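Local coordinates for protein uncharacterized HTH-type transcriptional regulator YydK (Bacillus subtilis subsp. subtilis, PDB 3BWG) that is uncharacterized but probably binds DNA and regulates transcription, as a GntR-family regulator that joins a helix-turn-helix region to a UTRA domain, at residues B[104-109]-B[118-123]; B[125-130]-B[137-142]; B[193-198]-B[224-229]; B[204-209]-B[217-222]. One frame throughout, in Å; residues are numbered along the deposited sequence.

All four contacts lie in the UTRA region, and no two of them cross. From the N terminus, contact 1 comes first: it closes a loop that holds helix 109-114, between the end of strand 95-105 and residues 118-123, which lead into strand 123-132. Contact 2 then closes the hairpin of strands 123-132 and 135-145. Contact 3 closes a longer loop, from the end of helix 187-193 to the turn after strand 215-224, and contact 4, the hairpin of strands 200-210 and 215-224, is nested inside it. Strands 135-145 and 215-224 are neighbours, so contacts 2 and 4 meet side by side in one antiparallel sheet; contact 1 lies at one end of strands 95-105 and 123-132.

Contact 1. Residues B[104-109]-B[118-123]; sequences VRKPTP and GMDEDI
Lys106 lies over residues 118-122, its CB against the carbonyl O of Met119 and its ammonium group between two acids. A bend at chi2 (-57°) turns the flexible chain back to them, although its CB bond points away. There NZ forms a salt bridge with Asp122 OD1 at 2.7 Å, met on the syn side but 30° out of the carboxylate plane, and a hydrogen bond to Asp120 O at 2.9 Å from above the carbonyl plane. A longer salt bridge, NZ to Asp120 OD1 at 3.3 Å, completes the network. A type I beta turn from Gly118 to Glu121 leads into a strand of the UTRA domain; Arg105 and Ile123 pair there as an antiparallel hydrogen-bonded bridge, Ile123 N to Arg105 O being 2.9 Å. An alanine at Asp122 would leave Lys106 NZ without its shortest salt bridge and is likely to let the ammonium group swing toward Asp120 or solvent. Pro107 is buried, and its rigid apolar ring suits the place: CB packs 4.0 Å from Ile123 CG1, and the ring touches Ala112 of helix 109-114. Farther out, selenomethionine Met119 bends at chi3, its CE 4.0 Å from Pro109 CG.

Contact 2. Residues B[125-130]-B[137-142]; sequences YVKRVR and LCYEES. With EDO (1,2-ethanediol), chain H.
Tyr125 OH donates a very short hydrogen bond, 2.5 Å, to Glu141 OE1. The acid meets the ring edge in plane, its carboxylate standing at 90° to the ring. The other oxygen, Glu141 OE2, accepts from O2 of an ethanediol at 2.6 Å, so both oxygens are engaged. Arg128 and Glu140 lie side by side, pointing the same way: CG of Arg128 sits between the backbone N and carbonyl carbon (chi1 76°), and the chain then runs straight to NE. Glu140 OE2 takes two N-H groups from one face of its carboxylate, from Arg128 NE at 2.9 Å and Arg128 NH2 at 3.2 Å. Arginine suits the place, long enough to grip Glu140 while keeping NH1 for the carbonyls of Val157 and His159. Arg130 lays its NE over the centre of the Arg128 guanidinium, 3.6 Å above the plane; that NE bonds to Ser97, and NH1 forms a salt bridge with Glu91, so Glu140 and Glu91 probably offset the two stacked positive charges. Arg130 O accepts from Leu137 N at 2.7 Å and weakly from Cys138 N at 3.4 Å. Two residues thus face one, the classic beta bulge, in an antiparallel hairpin of the UTRA sheet.

Contact 3. Residues B[193-198]-B[224-229]; sequences LGLEAG and NYEQSQ. With EDO (1,2-ethanediol), chain I.
Leu195 meets the turn at 224-229 from the loop after helix 187-193. Its CB bond points toward the turn; CG, anti to the carbonyl carbon (chi1 -58°), then branches into two methyls that both touch it. CD1 meets the carboxamide of Asn224, 3.5 Å from OD1, and comes within 4.1 Å of Tyr225 CD2. CD2, the other branch, comes to 3.6 Å from Glu226 OE1, the two side chains sliding past each other in opposite directions. Leu193 adds its CD1, 3.8 Å from Asn224 N. Between the leucines Gly194, with a positive phi that suits glycine, is the C-prime residue of the Schellman motif ending the helix. Within the turn, Asn224 OD1 accepts from Glu226 N at 2.8 Å, an Asx turn inside a type I turn, while ND2 donates to Thr136. An alanine in place of Asn224 would remove both bonds and would probably leave Glu226 N without its acceptor and Leu195 CD1 without the amide it rests on. Tyr225 also packs on Val182 of the second subunit. With no hydrogen bond between them, the segments meet by van der Waals contact; the Asx-turn bond is consistent with a preset turn against which the leucines pack.

Contact 4. Residues B[204-209]-B[217-222]; sequences IESIFH and DYSKIS. With EDO (1,2-ethanediol), chain H.
Ser206 and Ser219, paired across the two strands, share one water molecule, which three oxygens hold: it donates to Ile204 O at 2.7 Å and bonds to Ser206 OG at 2.9 Å and Ser219 OG at 2.8 Å. Serine suits both positions, being small enough for CB of Ser206 to lie 3.7 Å from Ser219 OG while leaving the hydroxyls to the water. Ser206 OG lies beside its backbone N, anti to the carbonyl carbon (chi1 -52°), whereas Ser219 OG sits between its own N and carbonyl carbon (chi1 76°); by these different turns both hydroxyls reach the same water. On the other face of the sheet, Tyr218 and Glu205 lie side by side, pointing the same way. Tyr218 OH donates to Glu205 OE2 at 2.4 Å, a value so short that it is doubtful, with the oxygen in the ring plane at its edge; the hydroxyl also has a weak hydrogen bond with Glu110. Ile207 crosses the same ring obliquely, CG1 to Tyr218 CD1 being 3.9 Å, an apolar side chain beside the apolar part of the ring. The strands form an antiparallel hairpin in the UTRA sheet, with a straight bond from Phe208 N to Asp217 O at 3.0 Å. Lys220 turns its amine to Glu110, and an ethanediol O1 shares a hydrogen bond with Ser222 OG. Glu205 OE1 pairs with Arg74 of the second subunit, yet OE2 lies close to the like charge of Glu110; the two acids may share a proton, though Lys220 and Arg74 probably offset part of their charge, and the cluster joins the two subunits.

Contact 1. Residues B[104-109]-B[118-123]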
# COMPACT_ATOMS: atom_id res chain seq x y z
N VAL B 104 12.57 13.35 26.27
CA VAL B 104 13.10 12.02 26.46
C VAL B 104 12.34 11.43 27.61
O VAL B 104 12.08 12.11 28.60
CB VAL B 104 14.60 12.04 26.78
CG1 VAL B 104 15.11 10.59 26.96
CG2 VAL B 104 15.34 12.78 25.69
N ARG B 105 12.03 10.14 27.49
CA ARG B 105 10.97 9.48 28.21
C ARG B 105 11.26 7.98 28.13
O ARG B 105 11.85 7.51 27.16
CB ARG B 105 9.71 9.77 27.40
CG ARG B 105 8.41 9.49 27.96
CD ARG B 105 7.36 9.98 26.99
NE ARG B 105 7.08 11.42 27.14
CZ ARG B 105 5.85 11.94 27.27
NH1 ARG B 105 4.77 11.15 27.25
NH2 ARG B 105 5.71 13.26 27.38
N LYS B 106 10.83 7.22 29.13
CA LYS B 106 10.71 5.77 28.96
C LYS B 106 9.50 5.44 28.05
O LYS B 106 8.52 6.18 28.02
CB LYS B 106 10.61 5.05 30.33
CG LYS B 106 11.76 5.36 31.27
CD LYS B 106 13.11 5.01 30.63
CE LYS B 106 14.23 5.25 31.61
NZ LYS B 106 15.55 5.06 30.92
N PRO B 107 9.59 4.34 27.27
CA PRO B 107 8.47 4.00 26.38
C PRO B 107 7.29 3.42 27.17
O PRO B 107 7.49 2.75 28.20
CB PRO B 107 9.06 2.88 25.48
CG PRO B 107 10.18 2.23 26.34
CD PRO B 107 10.73 3.38 27.17
N THR B 108 6.07 3.63 26.67
CA THR B 108 4.96 2.81 27.08
C THR B 108 5.27 1.32 26.77
O THR B 108 6.17 1.00 26.00
CB THR B 108 3.66 3.22 26.39
OG1 THR B 108 3.74 2.97 24.99
CG2 THR B 108 3.31 4.71 26.63
N PRO B 109 4.57 0.39 27.43
CA PRO B 109 4.72 -1.03 27.03
C PRO B 109 4.47 -1.27 25.53
O PRO B 109 5.28 -1.90 24.87
CB PRO B 109 3.69 -1.74 27.89
CG PRO B 109 3.59 -0.87 29.10
CD PRO B 109 3.73 0.54 28.63
N GLY B 118 13.70 -2.87 25.44
CA GLY B 118 13.40 -2.99 26.87
C GLY B 118 12.67 -1.72 27.28
O GLY B 118 12.84 -0.65 26.65
N MSE B 119 11.87 -1.82 28.34
CA MSE B 119 11.15 -0.64 28.83
C MSE B 119 12.02 0.39 29.56
O MSE B 119 11.58 1.54 29.80
CB MSE B 119 9.93 -1.05 29.65
CG MSE B 119 8.80 -1.55 28.75
SE MSE B 119 7.54 -2.44 29.83
CE MSE B 119 7.12 -0.88 31.00
N ASP B 120 13.25 0.00 29.87
CA ASP B 120 14.17 0.97 30.47
C ASP B 120 15.05 1.67 29.43
O ASP B 120 15.93 2.45 29.80
CB ASP B 120 15.02 0.33 31.59
CG ASP B 120 15.44 1.36 32.67
OD1 ASP B 120 14.80 2.44 32.78
OD2 ASP B 120 16.40 1.09 33.42
N GLU B 121 14.81 1.40 28.14
CA GLU B 121 15.54 2.07 27.08
C GLU B 121 14.87 3.43 26.76
O GLU B 121 13.65 3.50 26.57
CB GLU B 121 15.63 1.18 25.83
CG GLU B 121 16.43 -0.12 25.97
CD GLU B 121 16.71 -0.81 24.62
OE1 GLU B 121 17.32 -0.18 23.71
OE2 GLU B 121 16.29 -1.99 24.45
N ASP B 122 15.66 4.51 26.74
CA ASP B 122 15.11 5.84 26.44
C ASP B 122 14.53 5.95 25.02
O ASP B 122 15.08 5.40 24.06
CB ASP B 122 16.21 6.90 26.56
CG ASP B 122 16.63 7.17 27.98
OD1 ASP B 122 15.91 6.76 28.91
OD2 ASP B 122 17.68 7.81 28.17
N ILE B 123 13.40 6.62 24.89
CA ILE B 123 12.90 6.97 23.57
C ILE B 123 12.77 8.49 23.52
O ILE B 123 12.65 9.10 24.59
CB ILE B 123 11.57 6.23 23.19
CG1 ILE B 123 10.44 6.41 24.22
CG2 ILE B 123 11.83 4.73 23.04
CD1 ILE B 123 9.44 7.55 23.95

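Contact 2. Residues B[125-130]-B[137-142]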
# COMPACT_ATOMS: atom_id res chain seq x y z
N TYR B 125 10.04 11.16 22.52
CA TYR B 125 8.60 11.14 22.34
C TYR B 125 8.16 12.39 21.64
O TYR B 125 8.51 13.48 22.07
CB TYR B 125 7.90 11.04 23.70
CG TYR B 125 6.41 11.27 23.67
CD1 TYR B 125 5.54 10.26 23.26
CD2 TYR B 125 5.85 12.50 24.09
CE1 TYR B 125 4.20 10.45 23.23
CE2 TYR B 125 4.47 12.70 24.08
CZ TYR B 125 3.66 11.66 23.64
OH TYR B 125 2.28 11.76 23.60
N VAL B 126 7.36 12.26 20.59
CA VAL B 126 6.83 13.45 19.96
C VAL B 126 5.31 13.45 19.81
O VAL B 126 4.70 12.42 19.53
CB VAL B 126 7.64 13.94 18.68
CG1 VAL B 126 8.87 13.11 18.42
CG2 VAL B 126 6.77 14.22 17.44
N LYS B 127 4.71 14.59 20.13
CA LYS B 127 3.29 14.75 20.01
C LYS B 127 3.12 16.02 19.15
O LYS B 127 3.66 17.09 19.50
CB LYS B 127 2.66 14.93 21.39
CG LYS B 127 1.14 15.07 21.33
CD LYS B 127 0.49 15.58 22.63
CE LYS B 127 0.31 14.44 23.62
NZ LYS B 127 -0.37 14.99 24.86
N ARG B 128 2.42 15.90 18.01
CA ARG B 128 2.28 17.03 17.12
C ARG B 128 1.00 16.99 16.28
O ARG B 128 0.44 15.91 15.99
CB ARG B 128 3.54 17.22 16.25
CG ARG B 128 3.73 16.26 15.09
CD ARG B 128 5.09 16.40 14.44
NE ARG B 128 5.28 15.25 13.55
CZ ARG B 128 6.14 15.19 12.54
NH1 ARG B 128 6.93 16.22 12.25
NH2 ARG B 128 6.19 14.08 11.81
N VAL B 129 0.50 18.17 15.97
CA VAL B 129 -0.60 18.29 15.04
C VAL B 129 0.05 18.76 13.77
O VAL B 129 0.94 19.65 13.79
CB VAL B 129 -1.69 19.29 15.53
CG1 VAL B 129 -2.88 19.42 14.51
CG2 VAL B 129 -2.19 18.87 16.92
N ARG B 130 -0.36 18.15 12.67
CA ARG B 130 0.17 18.55 11.37
C ARG B 130 -0.93 19.19 10.50
O ARG B 130 -2.10 18.90 10.70
CB ARG B 130 0.88 17.38 10.69
CG ARG B 130 1.73 16.55 11.64
CD ARG B 130 2.67 15.62 10.86
NE ARG B 130 3.71 16.44 10.20
CZ ARG B 130 4.50 16.00 9.22
NH1 ARG B 130 4.38 14.74 8.79
NH2 ARG B 130 5.43 16.81 8.70
N LEU B 137 -4.32 18.18 9.25
CA LEU B 137 -4.13 16.91 8.56
C LEU B 137 -4.26 15.71 9.54
O LEU B 137 -4.95 14.71 9.26
CB LEU B 137 -2.75 16.89 7.88
CG LEU B 137 -2.37 15.54 7.23
CD1 LEU B 137 -3.36 15.13 6.13
CD2 LEU B 137 -0.95 15.49 6.70
N CYS B 138 -3.58 15.82 10.67
CA CYS B 138 -3.49 14.72 11.60
C CYS B 138 -3.00 15.17 12.96
O CYS B 138 -2.52 16.29 13.12
CB CYS B 138 -2.58 13.60 11.07
SG CYS B 138 -0.83 14.07 10.87
N TYR B 139 -3.15 14.26 13.91
CA TYR B 139 -2.69 14.38 15.24
C TYR B 139 -1.85 13.10 15.39
O TYR B 139 -2.33 12.00 15.10
CB TYR B 139 -3.91 14.38 16.21
CG TYR B 139 -3.54 14.11 17.65
CD1 TYR B 139 -2.63 14.94 18.32
CD2 TYR B 139 -4.08 13.04 18.34
CE1 TYR B 139 -2.23 14.68 19.63
CE2 TYR B 139 -3.71 12.78 19.68
CZ TYR B 139 -2.78 13.62 20.31
OH TYR B 139 -2.39 13.40 21.63
N GLU B 140 -0.60 13.26 15.82
CA GLU B 140 0.33 12.16 15.90
C GLU B 140 1.09 12.04 17.23
O GLU B 140 1.49 13.01 17.84
CB GLU B 140 1.31 12.24 14.72
CG GLU B 140 2.73 11.70 14.98
CD GLU B 140 3.72 12.05 13.86
OE1 GLU B 140 4.71 11.35 13.71
OE2 GLU B 140 3.49 13.00 13.11
N GLU B 141 1.35 10.80 17.63
CA GLU B 141 2.30 10.54 18.67
C GLU B 141 3.28 9.60 18.04
O GLU B 141 2.88 8.59 17.40
CB GLU B 141 1.63 9.84 19.86
CG GLU B 141 0.79 10.73 20.76
CD GLU B 141 0.16 9.94 21.92
OE1 GLU B 141 0.70 9.95 23.06
OE2 GLU B 141 -0.88 9.27 21.67
N SER B 142 4.57 9.91 18.16
CA SER B 142 5.59 8.96 17.75
C SER B 142 6.69 8.75 18.76
O SER B 142 6.92 9.57 19.65
CB SER B 142 6.14 9.30 16.38
OG SER B 142 6.28 10.68 16.26
C1 EDO H . -2.96 9.36 17.42
O1 EDO H . -4.37 9.43 17.62
C2 EDO H . -2.30 9.82 18.70
O2 EDO H . -2.46 8.76 19.66

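Contact 3. Residues B[193-198]-B[224-229]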
# COMPACT_ATOMS: atom_id res chain seq x y z
N LEU B 193 -7.93 18.31 16.06
CA LEU B 193 -8.31 18.38 14.64
C LEU B 193 -9.29 19.47 14.29
O LEU B 193 -9.46 19.79 13.12
CB LEU B 193 -8.74 17.01 14.07
CG LEU B 193 -7.64 15.94 14.15
CD1 LEU B 193 -8.15 14.59 13.62
CD2 LEU B 193 -6.33 16.33 13.44
N GLY B 194 -9.90 20.08 15.32
CA GLY B 194 -10.98 21.05 15.10
C GLY B 194 -12.26 20.45 14.53
O GLY B 194 -12.98 21.11 13.79
N LEU B 195 -12.53 19.19 14.85
CA LEU B 195 -13.74 18.50 14.38
C LEU B 195 -14.57 18.15 15.62
O LEU B 195 -14.16 18.47 16.72
CB LEU B 195 -13.40 17.23 13.59
CG LEU B 195 -12.52 17.42 12.35
CD1 LEU B 195 -12.02 16.07 11.85
CD2 LEU B 195 -13.31 18.20 11.30
N GLU B 196 -15.70 17.48 15.44
CA GLU B 196 -16.54 17.05 16.57
C GLU B 196 -16.19 15.61 16.99
O GLU B 196 -15.87 14.79 16.15
CB GLU B 196 -18.00 17.12 16.19
CG GLU B 196 -18.39 18.42 15.50
CD GLU B 196 -19.64 18.31 14.65
OE1 GLU B 196 -19.68 18.97 13.59
OE2 GLU B 196 -20.60 17.57 15.02
N ALA B 197 -16.28 15.32 18.29
CA ALA B 197 -16.07 13.96 18.80
C ALA B 197 -17.13 13.02 18.21
O ALA B 197 -18.26 13.43 17.98
CB ALA B 197 -16.09 13.92 20.34
N GLY B 198 -16.75 11.78 17.94
CA GLY B 198 -17.69 10.83 17.38
C GLY B 198 -17.66 10.78 15.87
O GLY B 198 -18.10 9.80 15.27
N ASN B 224 -7.61 13.78 9.90
CA ASN B 224 -8.84 14.50 9.62
C ASN B 224 -9.52 13.94 8.36
O ASN B 224 -9.02 14.13 7.24
CB ASN B 224 -8.48 15.99 9.47
CG ASN B 224 -9.64 16.88 9.16
OD1 ASN B 224 -10.68 16.44 8.63
ND2 ASN B 224 -9.48 18.16 9.46
N TYR B 225 -10.66 13.25 8.53
CA TYR B 225 -11.38 12.63 7.43
C TYR B 225 -11.82 13.60 6.32
O TYR B 225 -12.05 13.19 5.18
CB TYR B 225 -12.59 11.80 7.94
CG TYR B 225 -13.83 12.60 8.24
CD1 TYR B 225 -14.90 12.61 7.37
CD2 TYR B 225 -13.93 13.35 9.41
CE1 TYR B 225 -16.06 13.35 7.63
CE2 TYR B 225 -15.08 14.12 9.70
CZ TYR B 225 -16.14 14.10 8.80
OH TYR B 225 -17.27 14.80 9.07
N GLU B 226 -11.91 14.88 6.65
CA GLU B 226 -12.31 15.88 5.65
C GLU B 226 -11.15 16.46 4.85
O GLU B 226 -11.39 17.23 3.94
CB GLU B 226 -13.03 17.10 6.29
CG GLU B 226 -14.03 16.81 7.33
CD GLU B 226 -14.90 18.06 7.61
OE1 GLU B 226 -14.35 19.12 8.03
OE2 GLU B 226 -16.12 17.97 7.35
N GLN B 227 -9.92 16.16 5.24
CA GLN B 227 -8.75 16.85 4.64
C GLN B 227 -7.70 15.83 4.12
O GLN B 227 -6.57 16.21 3.78
CB GLN B 227 -8.09 17.81 5.64
CG GLN B 227 -8.98 18.90 6.24
CD GLN B 227 -9.35 19.96 5.22
OE1 GLN B 227 -8.66 20.14 4.25
NE2 GLN B 227 -10.48 20.63 5.44
N SER B 228 -8.08 14.57 4.05
CA SER B 228 -7.11 13.51 3.66
C SER B 228 -7.79 12.32 2.99
O SER B 228 -8.97 12.03 3.24
CB SER B 228 -6.31 13.08 4.88
OG SER B 228 -7.18 12.48 5.79
N GLN B 229 -7.08 11.72 2.05
CA GLN B 229 -7.52 10.50 1.40
C GLN B 229 -6.25 10.01 0.79
O GLN B 229 -5.41 10.85 0.46
CB GLN B 229 -8.53 10.73 0.29
CG GLN B 229 -8.26 11.94 -0.62
CD GLN B 229 -8.81 13.20 -0.03
OE1 GLN B 229 -9.95 13.22 0.44
NE2 GLN B 229 -8.04 14.27 -0.05
C1 EDO I . -9.47 10.16 6.79
O1 EDO I . -8.41 10.21 5.88
C2 EDO I . -8.81 10.26 8.14
O2 EDO I . -9.87 10.14 9.04

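Contact 4. Residues B[204-209]-B[217-222]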
# COMPACT_ATOMS: atom_id res chain seq x y z
N ILE B 204 -3.89 5.10 12.09
CA ILE B 204 -2.81 4.23 11.59
C ILE B 204 -1.70 4.15 12.59
O ILE B 204 -1.25 5.20 13.09
CB ILE B 204 -2.22 4.78 10.24
CG1 ILE B 204 -3.35 5.06 9.24
CG2 ILE B 204 -1.04 3.85 9.66
CD1 ILE B 204 -2.88 5.51 7.91
N GLU B 205 -1.27 2.91 12.89
CA GLU B 205 -0.00 2.62 13.55
C GLU B 205 1.04 2.13 12.59
O GLU B 205 0.81 1.16 11.83
CB GLU B 205 -0.19 1.59 14.64
CG GLU B 205 -1.11 2.06 15.73
CD GLU B 205 -1.61 0.90 16.52
OE1 GLU B 205 -2.60 0.24 16.11
OE2 GLU B 205 -0.98 0.58 17.54
N SER B 206 2.21 2.80 12.61
CA SER B 206 3.29 2.45 11.73
C SER B 206 4.55 2.01 12.47
O SER B 206 4.94 2.61 13.47
CB SER B 206 3.66 3.64 10.83
OG SER B 206 2.51 4.14 10.17
N ILE B 207 5.21 1.00 11.95
CA ILE B 207 6.55 0.65 12.49
C ILE B 207 7.53 0.79 11.33
O ILE B 207 7.38 0.09 10.31
CB ILE B 207 6.63 -0.76 13.11
CG1 ILE B 207 5.65 -0.91 14.26
CG2 ILE B 207 8.00 -1.04 13.69
CD1 ILE B 207 4.25 -1.21 13.83
N PHE B 208 8.46 1.71 11.47
CA PHE B 208 9.52 1.90 10.47
C PHE B 208 10.80 1.22 10.95
O PHE B 208 11.12 1.26 12.15
CB PHE B 208 9.72 3.39 10.15
CG PHE B 208 8.51 4.04 9.51
CD1 PHE B 208 8.44 4.21 8.13
CD2 PHE B 208 7.44 4.51 10.30
CE1 PHE B 208 7.30 4.82 7.52
CE2 PHE B 208 6.30 5.15 9.70
CZ PHE B 208 6.24 5.26 8.32
N HIS B 209 11.48 0.55 10.03
CA HIS B 209 12.67 -0.24 10.38
C HIS B 209 13.85 0.35 9.62
O HIS B 209 13.68 0.90 8.51
CB HIS B 209 12.49 -1.74 9.98
CG HIS B 209 11.33 -2.43 10.65
ND1 HIS B 209 10.02 -2.27 10.22
CD2 HIS B 209 11.28 -3.27 11.71
CE1 HIS B 209 9.22 -2.98 11.00
NE2 HIS B 209 9.95 -3.56 11.93
N ASP B 217 11.20 3.76 14.76
CA ASP B 217 10.08 4.73 14.90
C ASP B 217 8.73 3.98 14.94
O ASP B 217 8.43 3.19 14.06
CB ASP B 217 10.14 5.73 13.72
CG ASP B 217 8.88 6.62 13.57
OD1 ASP B 217 8.01 6.69 14.43
OD2 ASP B 217 8.81 7.33 12.56
N TYR B 218 7.96 4.17 16.01
CA TYR B 218 6.61 3.69 16.12
C TYR B 218 5.77 4.94 16.25
O TYR B 218 6.01 5.77 17.14
CB TYR B 218 6.44 2.83 17.38
CG TYR B 218 5.02 2.45 17.67
CD1 TYR B 218 4.28 1.73 16.73
CD2 TYR B 218 4.43 2.77 18.90
CE1 TYR B 218 2.96 1.39 16.99
CE2 TYR B 218 3.14 2.41 19.17
CZ TYR B 218 2.42 1.71 18.22
OH TYR B 218 1.11 1.31 18.49
N SER B 219 4.77 5.06 15.38
CA SER B 219 3.89 6.21 15.42
C SER B 219 2.41 5.79 15.43
O SER B 219 2.02 4.70 14.94
CB SER B 219 4.20 7.16 14.25
OG SER B 219 3.67 6.63 13.06
N LYS B 220 1.59 6.67 16.03
CA LYS B 220 0.15 6.50 16.15
C LYS B 220 -0.46 7.77 15.63
O LYS B 220 -0.24 8.84 16.18
CB LYS B 220 -0.20 6.34 17.61
CG LYS B 220 0.30 5.01 18.16
CD LYS B 220 0.53 5.06 19.67
CE LYS B 220 -0.69 5.48 20.44
NZ LYS B 220 -1.50 4.30 20.84
N ILE B 221 -1.24 7.66 14.55
CA ILE B 221 -1.77 8.84 13.88
C ILE B 221 -3.27 8.76 13.60
O ILE B 221 -3.78 7.73 13.13
CB ILE B 221 -1.03 9.10 12.60
CG1 ILE B 221 0.50 9.11 12.86
CG2 ILE B 221 -1.51 10.47 11.97
CD1 ILE B 221 1.37 9.46 11.67
N SER B 222 -3.96 9.83 13.92
CA SER B 222 -5.35 9.99 13.55
C SER B 222 -5.45 11.13 12.54
O SER B 222 -5.03 12.24 12.83
CB SER B 222 -6.20 10.33 14.79
OG SER B 222 -6.18 9.24 15.69
C1 EDO H . -2.96 9.36 17.42
O1 EDO H . -4.37 9.43 17.62
C2 EDO H . -2.30 9.82 18.70
O2 EDO H . -2.46 8.76 19.66
O HOH W 1 1.14 5.86 12.09